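Local coordinates for protein transaminase (Bacillus megaterium, PDB 5G0A) that probably transfers amino groups between amines and carbonyl compounds with S selectivity, using pyridoxal-5'-phosphate as cofactor in the manner of class-III aminotransferases, at residues N172-S177 with N407-M412; E373-I378 with Y463-L468; L53-Q58 with I443-N448; S303-G308 with M338-A343. All coordinates share one frame; numbering follows the deposited sequence.

Interaction 1. Residues N172-S177 with N407-M412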
loop_
_atom_site.group_PDB
_atom_site.type_symbol
_atom_site.label_atom_id
_atom_site.label_comp_id
_atom_site.label_asym_id
_atom_site.label_seq_id
_atom_site.Cartn_x
_atom_site.Cartn_y
_atom_site.Cartn_z
ATOM N N ASN B 172 14.394 4.139 -28.593
ATOM C CA ASN B 172 15.060 5.403 -28.969
ATOM C C ASN B 172 14.154 6.624 -28.815
ATOM O O ASN B 172 14.199 7.568 -29.606
ATOM C CB ASN B 172 15.647 5.313 -30.386
ATOM C CG ASN B 172 16.516 4.081 -30.574
ATOM O OD1 ASN B 172 17.363 3.772 -29.732
ATOM N ND2 ASN B 172 16.305 3.367 -31.681
ATOM N N SER B 173 13.314 6.573 -27.789
ATOM C CA SER B 173 12.445 7.675 -27.419
ATOM C C SER B 173 12.246 7.612 -25.911
ATOM O O SER B 173 11.948 6.551 -25.369
ATOM C CB SER B 173 11.101 7.564 -28.145
ATOM O OG SER B 173 10.112 8.370 -27.525
ATOM N N GLU B 174 12.440 8.740 -25.238
ATOM C CA GLU B 174 12.211 8.817 -23.796
ATOM C C GLU B 174 10.938 9.608 -23.503
ATOM O O GLU B 174 10.957 10.604 -22.772
ATOM C CB GLU B 174 13.429 9.400 -23.071
ATOM C CG GLU B 174 14.606 8.437 -22.975
ATOM C CD GLU B 174 15.610 8.838 -21.911
ATOM O OE1 GLU B 174 16.276 9.881 -22.084
ATOM O OE2 GLU B 174 15.746 8.106 -20.904
ATOM N N SER B 175 9.835 9.151 -24.093
ATOM C CA SER B 175 8.533 9.800 -23.943
ATOM C C SER B 175 7.413 8.785 -23.720
ATOM O O SER B 175 6.385 9.104 -23.116
ATOM C CB SER B 175 8.227 10.672 -25.162
ATOM O OG SER B 175 9.180 11.713 -25.294
ATOM N N PHE B 176 7.611 7.568 -24.218
ATOM C CA PHE B 176 6.663 6.486 -23.981
ATOM C C PHE B 176 7.295 5.389 -23.137
ATOM O O PHE B 176 8.257 4.735 -23.552
ATOM C CB PHE B 176 6.108 5.922 -25.290
ATOM C CG PHE B 176 4.867 5.091 -25.107
ATOM C CD1 PHE B 176 3.650 5.693 -24.791
ATOM C CD2 PHE B 176 4.912 3.709 -25.249
ATOM C CE1 PHE B 176 2.505 4.931 -24.619
ATOM C CE2 PHE B 176 3.768 2.943 -25.085
ATOM C CZ PHE B 176 2.564 3.553 -24.768
ATOM N N SER B 177 6.742 5.216 -21.942
ATOM C CA SER B 177 7.234 4.258 -20.975
ATOM C C SER B 177 6.108 3.868 -20.022
ATOM O O SER B 177 5.037 4.482 -20.016
ATOM C CB SER B 177 8.406 4.851 -20.185
ATOM O OG SER B 177 8.025 6.048 -19.544
ATOM N N ASN B 407 20.078 8.195 -13.349
ATOM C CA ASN B 407 18.622 8.311 -13.469
ATOM C C ASN B 407 18.143 8.202 -14.919
ATOM O O ASN B 407 16.990 8.509 -15.219
ATOM C CB ASN B 407 18.099 9.602 -12.800
ATOM C CG ASN B 407 17.910 9.447 -11.299
ATOM O OD1 ASN B 407 17.638 8.351 -10.815
ATOM N ND2 ASN B 407 18.053 10.550 -10.550
ATOM N N PHE B 408 19.023 7.739 -15.812
ATOM C CA PHE B 408 18.653 7.528 -17.219
ATOM C C PHE B 408 17.700 6.338 -17.350
ATOM O O PHE B 408 17.493 5.600 -16.383
ATOM C CB PHE B 408 19.910 7.329 -18.103
ATOM C CG PHE B 408 20.318 5.877 -18.284
ATOM C CD1 PHE B 408 20.603 5.071 -17.183
ATOM C CD2 PHE B 408 20.414 5.322 -19.564
ATOM C CE1 PHE B 408 20.957 3.738 -17.356
ATOM C CE2 PHE B 408 20.783 3.993 -19.741
ATOM C CZ PHE B 408 21.048 3.202 -18.637
ATOM N N THR B 409 17.113 6.168 -18.534
ATOM C CA THR B 409 16.323 4.980 -18.844
ATOM C C THR B 409 16.878 4.356 -20.127
ATOM O O THR B 409 17.608 5.016 -20.887
ATOM C CB THR B 409 14.816 5.275 -19.036
ATOM O OG1 THR B 409 14.593 5.855 -20.325
ATOM C CG2 THR B 409 14.273 6.210 -17.937
ATOM N N HIS B 410 16.527 3.098 -20.373
ATOM C CA HIS B 410 16.938 2.435 -21.603
ATOM C C HIS B 410 16.160 2.912 -22.841
ATOM O O HIS B 410 16.345 2.390 -23.938
ATOM C CB HIS B 410 16.873 0.908 -21.456
ATOM C CG HIS B 410 17.910 0.351 -20.529
ATOM N ND1 HIS B 410 17.658 0.099 -19.197
ATOM C CD2 HIS B 410 19.187 -0.040 -20.751
ATOM C CE1 HIS B 410 18.747 -0.395 -18.629
ATOM N NE2 HIS B 410 19.690 -0.491 -19.552
ATOM N N GLY B 411 15.298 3.909 -22.651
ATOM C CA GLY B 411 14.611 4.583 -23.756
ATOM C C GLY B 411 15.591 5.362 -24.622
ATOM O O GLY B 411 15.303 5.652 -25.774
ATOM N N MET B 412 16.751 5.686 -24.056
ATOM C CA MET B 412 17.804 6.415 -24.763
ATOM C C MET B 412 18.322 5.634 -25.964
ATOM O O MET B 412 18.340 4.403 -25.961
ATOM C CB MET B 412 18.991 6.678 -23.834
ATOM C CG MET B 412 18.870 7.896 -22.943
ATOM S SD MET B 412 20.487 8.341 -22.279
ATOM C CE MET B 412 21.243 9.140 -23.698
#

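Interaction 2. Residues E373-I378 with Y463-L468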
loop_
_atom_site.group_PDB
_atom_site.type_symbol
_atom_site.label_atom_id
_atom_site.label_comp_id
_atom_site.label_asym_id
_atom_site.label_seq_id
_atom_site.Cartn_x
_atom_site.Cartn_y
_atom_site.Cartn_z
ATOM N N GLU B 373 46.408 8.502 -17.575
ATOM C CA GLU B 373 47.463 9.465 -17.920
ATOM C C GLU B 373 47.489 9.738 -19.427
ATOM O O GLU B 373 47.967 10.783 -19.866
ATOM C CB GLU B 373 48.823 8.966 -17.416
ATOM C CG GLU B 373 49.006 9.131 -15.909
ATOM C CD GLU B 373 49.965 8.126 -15.283
ATOM O OE1 GLU B 373 50.407 7.186 -15.972
ATOM O OE2 GLU B 373 50.276 8.275 -14.080
ATOM N N LYS B 374 46.945 8.799 -20.201
ATOM C CA LYS B 374 46.919 8.885 -21.661
ATOM C C LYS B 374 45.543 9.296 -22.215
ATOM O O LYS B 374 45.446 9.753 -23.361
ATOM C CB LYS B 374 47.417 7.557 -22.266
ATOM C CG LYS B 374 46.854 7.179 -23.631
ATOM C CD LYS B 374 47.816 6.317 -24.439
ATOM C CE LYS B 374 47.959 4.909 -23.883
ATOM N NZ LYS B 374 48.890 4.085 -24.703
ATOM N N HIS B 375 44.495 9.155 -21.396
ATOM C CA HIS B 375 43.124 9.420 -21.828
ATOM C C HIS B 375 42.356 10.342 -20.895
ATOM O O HIS B 375 41.933 9.927 -19.816
ATOM C CB HIS B 375 42.335 8.109 -21.957
ATOM C CG HIS B 375 42.799 7.231 -23.070
ATOM N ND1 HIS B 375 42.566 7.530 -24.394
ATOM C CD2 HIS B 375 43.462 6.052 -23.058
ATOM C CE1 HIS B 375 43.073 6.575 -25.152
ATOM N NE2 HIS B 375 43.627 5.669 -24.366
ATOM N N LYS B 376 42.128 11.574 -21.347
ATOM C CA LYS B 376 41.450 12.588 -20.539
ATOM C C LYS B 376 39.943 12.323 -20.419
ATOM O O LYS B 376 39.258 12.973 -19.625
ATOM C CB LYS B 376 41.750 13.996 -21.078
ATOM C CG LYS B 376 43.242 14.324 -21.063
ATOM C CD LYS B 376 43.564 15.723 -21.564
ATOM C CE LYS B 376 45.072 15.935 -21.542
ATOM N NZ LYS B 376 45.486 17.345 -21.796
ATOM N N SER B 377 39.445 11.358 -21.195
ATOM C CA SER B 377 38.062 10.882 -21.075
ATOM C C SER B 377 37.842 10.052 -19.806
ATOM O O SER B 377 36.696 9.794 -19.423
ATOM C CB SER B 377 37.654 10.063 -22.302
ATOM O OG SER B 377 38.426 8.874 -22.398
ATOM N N ILE B 378 38.930 9.621 -19.172
ATOM C CA ILE B 378 38.845 9.004 -17.845
ATOM C C ILE B 378 38.933 10.110 -16.796
ATOM O O ILE B 378 40.000 10.691 -16.589
ATOM C CB ILE B 378 39.939 7.929 -17.607
ATOM C CG1 ILE B 378 39.807 6.787 -18.628
ATOM C CG2 ILE B 378 39.855 7.375 -16.187
ATOM C CD1 ILE B 378 41.021 5.881 -18.720
ATOM N N TYR B 463 42.190 1.461 -27.405
ATOM C CA TYR B 463 41.571 1.648 -28.722
ATOM C C TYR B 463 40.196 2.328 -28.674
ATOM O O TYR B 463 39.906 3.211 -29.488
ATOM C CB TYR B 463 41.466 0.290 -29.437
ATOM C CG TYR B 463 40.763 0.337 -30.770
ATOM C CD1 TYR B 463 41.429 0.788 -31.912
ATOM C CD2 TYR B 463 39.434 -0.075 -30.901
ATOM C CE1 TYR B 463 40.787 0.839 -33.138
ATOM C CE2 TYR B 463 38.789 -0.031 -32.125
ATOM C CZ TYR B 463 39.472 0.423 -33.239
ATOM O OH TYR B 463 38.844 0.481 -34.456
ATOM N N ALA B 464 39.351 1.907 -27.732
ATOM C CA ALA B 464 37.993 2.437 -27.593
ATOM C C ALA B 464 37.977 3.914 -27.186
ATOM O O ALA B 464 37.222 4.718 -27.747
ATOM C CB ALA B 464 37.201 1.605 -26.582
ATOM N N LEU B 465 38.802 4.251 -26.199
ATOM C CA LEU B 465 38.872 5.610 -25.668
ATOM C C LEU B 465 39.514 6.586 -26.660
ATOM O O LEU B 465 39.167 7.766 -26.678
ATOM C CB LEU B 465 39.602 5.625 -24.322
ATOM C CG LEU B 465 38.882 4.934 -23.150
ATOM C CD1 LEU B 465 39.774 4.883 -21.925
ATOM C CD2 LEU B 465 37.552 5.597 -22.808
ATOM N N ASP B 466 40.437 6.091 -27.485
ATOM C CA ASP B 466 40.974 6.880 -28.597
ATOM C C ASP B 466 39.831 7.400 -29.460
ATOM O O ASP B 466 39.769 8.587 -29.769
ATOM C CB ASP B 466 41.925 6.045 -29.463
ATOM C CG ASP B 466 43.363 6.070 -28.971
ATOM O OD1 ASP B 466 43.751 6.991 -28.213
ATOM O OD2 ASP B 466 44.121 5.160 -29.368
ATOM N N TYR B 467 38.921 6.498 -29.828
ATOM C CA TYR B 467 37.790 6.811 -30.689
ATOM C C TYR B 467 36.776 7.722 -29.995
ATOM O O TYR B 467 36.193 8.597 -30.630
ATOM C CB TYR B 467 37.118 5.516 -31.165
ATOM C CG TYR B 467 35.868 5.711 -32.001
ATOM C CD1 TYR B 467 35.947 5.882 -33.387
ATOM C CD2 TYR B 467 34.606 5.717 -31.407
ATOM C CE1 TYR B 467 34.801 6.058 -34.154
ATOM C CE2 TYR B 467 33.454 5.891 -32.163
ATOM C CZ TYR B 467 33.555 6.063 -33.533
ATOM O OH TYR B 467 32.409 6.236 -34.283
ATOM N N LEU B 468 36.564 7.508 -28.697
ATOM C CA LEU B 468 35.651 8.351 -27.926
ATOM C C LEU B 468 36.082 9.825 -27.910
ATOM O O LEU B 468 35.244 10.713 -28.055
ATOM C CB LEU B 468 35.503 7.838 -26.493
ATOM C CG LEU B 468 34.402 8.517 -25.671
ATOM C CD1 LEU B 468 33.036 7.900 -25.956
ATOM C CD2 LEU B 468 34.728 8.430 -24.189
#

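Interaction 3. Residues L53-Q58 with I443-N448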
loop_
_atom_site.group_PDB
_atom_site.type_symbol
_atom_site.label_atom_id
_atom_site.label_comp_id
_atom_site.label_asym_id
_atom_site.label_seq_id
_atom_site.Cartn_x
_atom_site.Cartn_y
_atom_site.Cartn_z
ATOM N N LEU B 53 36.563 -12.371 -25.372
ATOM C CA LEU B 53 37.070 -12.239 -24.015
ATOM C C LEU B 53 36.062 -11.403 -23.215
ATOM O O LEU B 53 35.748 -10.266 -23.571
ATOM C CB LEU B 53 38.460 -11.557 -24.019
ATOM C CG LEU B 53 39.052 -11.220 -22.649
ATOM C CD1 LEU B 53 39.225 -12.452 -21.760
ATOM C CD2 LEU B 53 40.388 -10.482 -22.834
ATOM N N ASP B 54 35.526 -11.990 -22.147
ATOM C CA ASP B 54 34.344 -11.417 -21.507
ATOM C C ASP B 54 34.709 -10.611 -20.256
ATOM O O ASP B 54 34.808 -11.172 -19.171
ATOM C CB ASP B 54 33.370 -12.552 -21.134
ATOM C CG ASP B 54 32.070 -12.033 -20.540
ATOM O OD1 ASP B 54 31.775 -10.824 -20.667
ATOM O OD2 ASP B 54 31.358 -12.850 -19.933
ATOM N N PHE B 55 34.914 -9.301 -20.408
ATOM C CA PHE B 55 35.216 -8.476 -19.245
ATOM C C PHE B 55 33.963 -7.845 -18.615
ATOM O O PHE B 55 34.037 -6.789 -17.973
ATOM C CB PHE B 55 36.366 -7.471 -19.511
ATOM C CG PHE B 55 37.706 -7.964 -19.041
ATOM C CD1 PHE B 55 38.208 -9.187 -19.492
ATOM C CD2 PHE B 55 38.468 -7.225 -18.130
ATOM C CE1 PHE B 55 39.433 -9.673 -19.049
ATOM C CE2 PHE B 55 39.708 -7.696 -17.694
ATOM C CZ PHE B 55 40.185 -8.926 -18.147
ATOM N N PHE B 56 32.820 -8.514 -18.811
ATOM C CA PHE B 56 31.665 -8.361 -17.906
ATOM C C PHE B 56 31.560 -9.537 -16.941
ATOM O O PHE B 56 30.811 -9.439 -15.952
ATOM C CB PHE B 56 30.356 -8.277 -18.672
ATOM C CG PHE B 56 30.237 -7.054 -19.528
ATOM C CD1 PHE B 56 29.806 -5.854 -18.992
ATOM C CD2 PHE B 56 30.562 -7.112 -20.882
ATOM C CE1 PHE B 56 29.703 -4.722 -19.783
ATOM C CE2 PHE B 56 30.453 -5.988 -21.684
ATOM C CZ PHE B 56 30.025 -4.787 -21.131
ATOM N N ASN B 57 32.278 -10.639 -17.232
ATOM C CA ASN B 57 32.137 -11.913 -16.481
ATOM C C ASN B 57 30.628 -12.244 -16.420
ATOM O O ASN B 57 30.091 -12.605 -15.367
ATOM C CB ASN B 57 32.781 -11.793 -15.076
ATOM C CG ASN B 57 33.121 -13.134 -14.445
ATOM O OD1 ASN B 57 32.854 -13.348 -13.266
ATOM N ND2 ASN B 57 33.753 -14.038 -15.215
ATOM N N GLN B 58 29.983 -12.128 -17.579
ATOM C CA GLN B 58 28.499 -12.174 -17.748
ATOM C C GLN B 58 27.798 -11.062 -16.968
ATOM O O GLN B 58 27.586 -9.985 -17.505
ATOM C CB GLN B 58 27.919 -13.564 -17.422
ATOM C CG GLN B 58 28.407 -14.606 -18.442
ATOM C CD GLN B 58 27.897 -14.261 -19.827
ATOM O OE1 GLN B 58 26.707 -14.302 -20.080
ATOM N NE2 GLN B 58 28.812 -13.907 -20.737
ATOM N N ILE B 443 33.704 -2.998 -14.837
ATOM C CA ILE B 443 34.621 -3.969 -15.423
ATOM C C ILE B 443 34.801 -5.120 -14.466
ATOM O O ILE B 443 35.066 -4.899 -13.293
ATOM C CB ILE B 443 35.985 -3.300 -15.729
ATOM C CG1 ILE B 443 35.793 -2.195 -16.777
ATOM C CG2 ILE B 443 37.006 -4.326 -16.234
ATOM C CD1 ILE B 443 36.963 -1.249 -16.906
ATOM N N GLY B 444 34.675 -6.350 -14.975
ATOM C CA GLY B 444 34.909 -7.538 -14.165
ATOM C C GLY B 444 35.304 -8.734 -15.011
ATOM O O GLY B 444 34.897 -8.839 -16.152
ATOM N N ALA B 445 36.111 -9.618 -14.439
ATOM C CA ALA B 445 36.477 -10.877 -15.080
ATOM C C ALA B 445 36.476 -11.953 -14.008
ATOM O O ALA B 445 36.075 -11.682 -12.879
ATOM C CB ALA B 445 37.852 -10.748 -15.759
ATOM N N SER B 446 36.909 -13.174 -14.342
ATOM C CA SER B 446 37.006 -14.215 -13.316
ATOM C C SER B 446 38.150 -13.859 -12.375
ATOM O O SER B 446 39.063 -13.108 -12.761
ATOM C CB SER B 446 37.211 -15.585 -13.962
ATOM O OG SER B 446 36.294 -15.791 -15.040
ATOM N N LEU B 447 38.104 -14.368 -11.154
ATOM C CA LEU B 447 39.112 -14.048 -10.150
ATOM C C LEU B 447 40.502 -14.528 -10.577
ATOM O O LEU B 447 41.515 -13.920 -10.196
ATOM C CB LEU B 447 38.755 -14.652 -8.801
ATOM C CG LEU B 447 37.334 -14.324 -8.279
ATOM C CD1 LEU B 447 37.154 -14.826 -6.862
ATOM C CD2 LEU B 447 37.067 -12.829 -8.388
ATOM N N ASN B 448 40.520 -15.604 -11.363
ATOM C CA ASN B 448 41.769 -16.170 -11.894
ATOM C C ASN B 448 42.148 -15.704 -13.315
ATOM O O ASN B 448 42.921 -16.389 -14.020
ATOM C CB ASN B 448 41.712 -17.705 -11.818
ATOM C CG ASN B 448 40.664 -18.295 -12.747
ATOM O OD1 ASN B 448 39.759 -17.609 -13.182
ATOM N ND2 ASN B 448 40.798 -19.583 -13.061
#

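Interaction 4. Residues S303-G308 with M338-A343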
loop_
_atom_site.group_PDB
_atom_site.type_symbol
_atom_site.label_atom_id
_atom_site.label_comp_id
_atom_site.label_asym_id
_atom_site.label_seq_id
_atom_site.Cartn_x
_atom_site.Cartn_y
_atom_site.Cartn_z
ATOM N N SER B 303 27.870 -19.102 -10.816
ATOM C CA SER B 303 26.849 -19.371 -11.826
ATOM C C SER B 303 26.907 -20.778 -12.422
ATOM O O SER B 303 26.278 -21.015 -13.441
ATOM C CB SER B 303 26.915 -18.341 -12.959
ATOM O OG SER B 303 26.888 -17.018 -12.418
ATOM N N SER B 304 27.611 -21.700 -11.783
ATOM C CA SER B 304 27.681 -23.071 -12.311
ATOM C C SER B 304 26.271 -23.682 -12.322
ATOM O O SER B 304 25.871 -24.308 -13.308
ATOM C CB SER B 304 28.675 -23.918 -11.540
ATOM O OG SER B 304 28.361 -23.966 -10.154
ATOM N N LEU B 305 25.516 -23.462 -11.240
ATOM C CA LEU B 305 24.078 -23.761 -11.184
ATOM C C LEU B 305 23.368 -22.693 -10.352
ATOM O O LEU B 305 24.031 -22.008 -9.559
ATOM C CB LEU B 305 23.811 -25.140 -10.578
ATOM C CG LEU B 305 24.266 -26.363 -11.403
ATOM C CD1 LEU B 305 24.136 -27.620 -10.528
ATOM C CD2 LEU B 305 23.400 -26.493 -12.652
ATOM N N PRO B 306 22.042 -22.558 -10.509
ATOM C CA PRO B 306 21.336 -21.503 -9.728
ATOM C C PRO B 306 21.360 -21.764 -8.216
ATOM O O PRO B 306 20.941 -22.842 -7.762
ATOM C CB PRO B 306 19.905 -21.541 -10.269
ATOM C CG PRO B 306 20.013 -22.194 -11.627
ATOM C CD PRO B 306 21.144 -23.201 -11.500
ATOM N N ALA B 307 21.931 -20.811 -7.463
ATOM C CA ALA B 307 21.905 -20.833 -6.020
ATOM C C ALA B 307 21.952 -19.404 -5.478
ATOM O O ALA B 307 22.585 -18.519 -6.072
ATOM C CB ALA B 307 23.109 -21.595 -5.476
ATOM N N GLY B 308 21.272 -19.210 -4.341
ATOM C CA GLY B 308 21.367 -17.969 -3.585
ATOM C C GLY B 308 21.345 -18.357 -2.118
ATOM O O GLY B 308 21.109 -19.525 -1.773
ATOM N N MET B 338 23.588 -27.496 -4.473
ATOM C CA MET B 338 24.433 -27.436 -3.283
ATOM C C MET B 338 25.782 -28.123 -3.518
ATOM O O MET B 338 26.813 -27.649 -3.043
ATOM C CB MET B 338 23.745 -28.014 -2.038
ATOM C CG MET B 338 22.493 -27.245 -1.611
ATOM S SD MET B 338 22.849 -25.555 -1.075
ATOM C CE MET B 338 22.635 -24.650 -2.604
ATOM N N ALA B 339 25.773 -29.206 -4.286
ATOM C CA ALA B 339 27.049 -29.832 -4.706
ATOM C C ALA B 339 27.943 -28.849 -5.467
ATOM O O ALA B 339 29.162 -28.813 -5.247
ATOM C CB ALA B 339 26.774 -31.098 -5.518
ATOM N N ALA B 340 27.345 -28.070 -6.381
ATOM C CA ALA B 340 28.023 -27.006 -7.105
ATOM C C ALA B 340 28.595 -25.935 -6.175
ATOM O O ALA B 340 29.765 -25.541 -6.320
ATOM C CB ALA B 340 27.089 -26.384 -8.147
ATOM N N VAL B 341 27.780 -25.453 -5.226
ATOM C CA VAL B 341 28.271 -24.472 -4.255
ATOM C C VAL B 341 29.490 -25.009 -3.495
ATOM O O VAL B 341 30.513 -24.323 -3.373
ATOM C CB VAL B 341 27.158 -24.043 -3.264
ATOM C CG1 VAL B 341 27.728 -23.142 -2.170
ATOM C CG2 VAL B 341 26.081 -23.290 -4.027
ATOM N N CYS B 342 29.362 -26.223 -2.973
ATOM C CA CYS B 342 30.456 -26.848 -2.220
ATOM C C CYS B 342 31.729 -26.893 -3.033
ATOM O O CYS B 342 32.783 -26.476 -2.553
ATOM C CB CYS B 342 30.105 -28.270 -1.770
ATOM S SG CYS B 342 28.936 -28.415 -0.426
ATOM N N ALA B 343 31.631 -27.361 -4.272
ATOM C CA ALA B 343 32.821 -27.481 -5.116
ATOM C C ALA B 343 33.382 -26.112 -5.494
ATOM O O ALA B 343 34.587 -25.907 -5.488
ATOM C CB ALA B 343 32.524 -28.309 -6.354
#

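Interaction 1. Residues N172-S177 with N407-M412
Glu-174 reaches across to the turn at Thr-409 and supplies a polar link of this contact. Its OE2 accepts a hydrogen bond from Thr-409 OG1 at 2.6 Å through the anti lone pair, the one facing away from the other carboxylate oxygen. A weak bond from Thr-409 N to the same OE2 (3.4 Å) adds to the grip. OG1 has a second task: it accepts from Gly-411 N at 3.1 Å, closing an ST turn inside the type I beta turn from Thr-409 to Met-412. Because OG1 sits between backbone N and carbonyl carbon (chi1 77°), it can serve both partners, a role well suited to threonine.

The rest of the Glu-174 side chain packs by van der Waals contact, with CG 3.6 Å from Gly-411 C and OE1 3.4 Å from Met-412 CG. Gly-411, with no side chain, lies against the backbone of Ser-173.

Arg-324 of the second subunit bonds to Asn-172 OD1 and to the carbonyls of His-410 and Met-412, so the contact lies at a subunit interface. Both segments are loops: the first links strands 168-169 and 177-178, the second precedes helix 418-427, and Thr-409 also packs on Val-169 of strand 168-169.

Interaction 2. Residues E373-I378 with Y463-L468
Leu-465 and His-375 bury the most surface here, where the turn after helix 353-374 packs on the end of helix 451-468. With chi1 -68°, His-375 CG lies beside its backbone N and the imidazole is carried to Leu-465 CB, which stands over one face in a CH-pi contact, 3.6 Å from the centroid and 16° off the normal; Lys-374 CG lies against the opposite face. Leucine fits because its two methyl branches continue the packing beyond CB. CD1 meets Ile-378 CD1 at 3.6 Å, the side chains crossing at about a right angle, and CD2 comes 3.4 Å from Ser-377 OG.

At the ring edge, His-375 CE1 approaches Asp-466 OD1 at 3.2 Å. Both ring nitrogens are engaged elsewhere: ND1 bonds to Glu-469 and NE2 to Asp-462. Ser-377 lies within the type I turn from His-375 to Ile-378, and its short side chain lets CB meet Leu-468 CD2 at 3.8 Å while OG bonds to Glu-469.

The chemistry thus combines an apolar seam with a buried histidine gripped at both nitrogens by acidic groups. With Asp-466 also near the edge, these carboxylates would be expected to raise the imidazole's affinity for a second proton, though its charge is not seen.

Interaction 3. Residues L53-Q58 with I443-N448
With chi1 -160°, Asn-57 turns CG nearly opposite its backbone N and lays the amide against Ala-445 and Ser-446, while the Phe-55 torsions bring one face of its ring to the Ala-445 methyl. That methyl stands over the ring's centre, 3.8 Å from the centroid and 12° off the normal, a CH-pi contact for which a short side chain is apt. Ile-443 CG2 touches the same ring at its edge, 3.8 Å from Phe-55 CD2.

The backbones are tied by Gly-444 N to Phe-55 O, 3.1 Å and almost straight at 174°, the donor lying well above the carbonyl plane. Asn-57 ND2 gives Ser-446 OG a weak bond (3.1 Å). Asn-57 OD1 bonds instead to Arg-277, and Ser-446 OG to Asp-42. Asp-54 shapes its own loop: OD1 accepts from Phe-56 N at 3.1 Å, an Asx turn, and OD2 takes Gln-58 N and NE2 from opposite faces of the carboxylate.

The contact joins the chain running from strand 51-54 into the weakly bonded helix 57-60 to the loop between strand 440-443 and helix 451-468. Phe-55 also packs on Ile-454 and Ala-457 of that last helix, and Leu-447 rests on helix 353-374.

Interaction 4. Residues S303-G308 with M338-A343
Ala-340 and Ala-307 mark the two closely packed places where the loop 303-308 meets the helix segment 338-343. At the first, Ala-340 CB touches Ser-304 OG at 3.4 Å. Ser-304 OG, set between its backbone N and carbonyl carbon by a chi1 of 57°, bonds to Ser-301 O, so its polar end is satisfied within the loop while its flank meets the methyl. At the second, Ala-307 CB abuts Val-341 CG2 at 3.7 Å. Alanine is apt at both sites: its single methyl fills the gap between backbones whose CA atoms lie 6.5 Å apart at Ser-304 and Ala-340, and 7.5 Å apart at Ala-307 and Val-341.

Elsewhere the fit is looser. Leu-305 CD1 comes to 4.0 Å from Ala-340 CB, and the flexible Met-338 chain, which leaves its CA away from the loop, bends back until CE is 4.2 Å from Ala-307 CB. This slacker side is not a solvent face, since both residues are buried; Ser-304 alone among the touching residues is partly exposed. Leu-305 instead meets Leu-305 of the second subunit.

The loop, which follows Lys-298 of the pyridoxal-5'-phosphate pocket, leads from strand 293-296 into strand 308-313 of the large mixed sheet. Helix 335-350 packs against the loop and is flanked by helix 69-78, through Ile-75 on Ala-340, and by helix 92-105, through Tyr-93 on Met-338.

Interactions 3 and 4 lie near the cofactor: Ala-307 is about 9 Å and Asn-57 about 12 Å, measured from their side chains, from a bound pyridoxal-5'-phosphate. Their centres are about 19 Å apart and their nearest atoms about 6 Å. Interaction 2 lies about 21 Å from interaction 3, centre to centre, and is linked to it through helix 451-468, which follows 443-448 and carries 463-468. Interactions 2 and 4 fall on opposite sides of the chain's centre, about 39 Å apart between centres, although the successive helices 335-350 and 353-374 connect them. Interactions 1 and 4, with centres about 36 Å apart, both touch the second subunit, as does interaction 3 through Gln-58, whereas no other chain touches interaction 2.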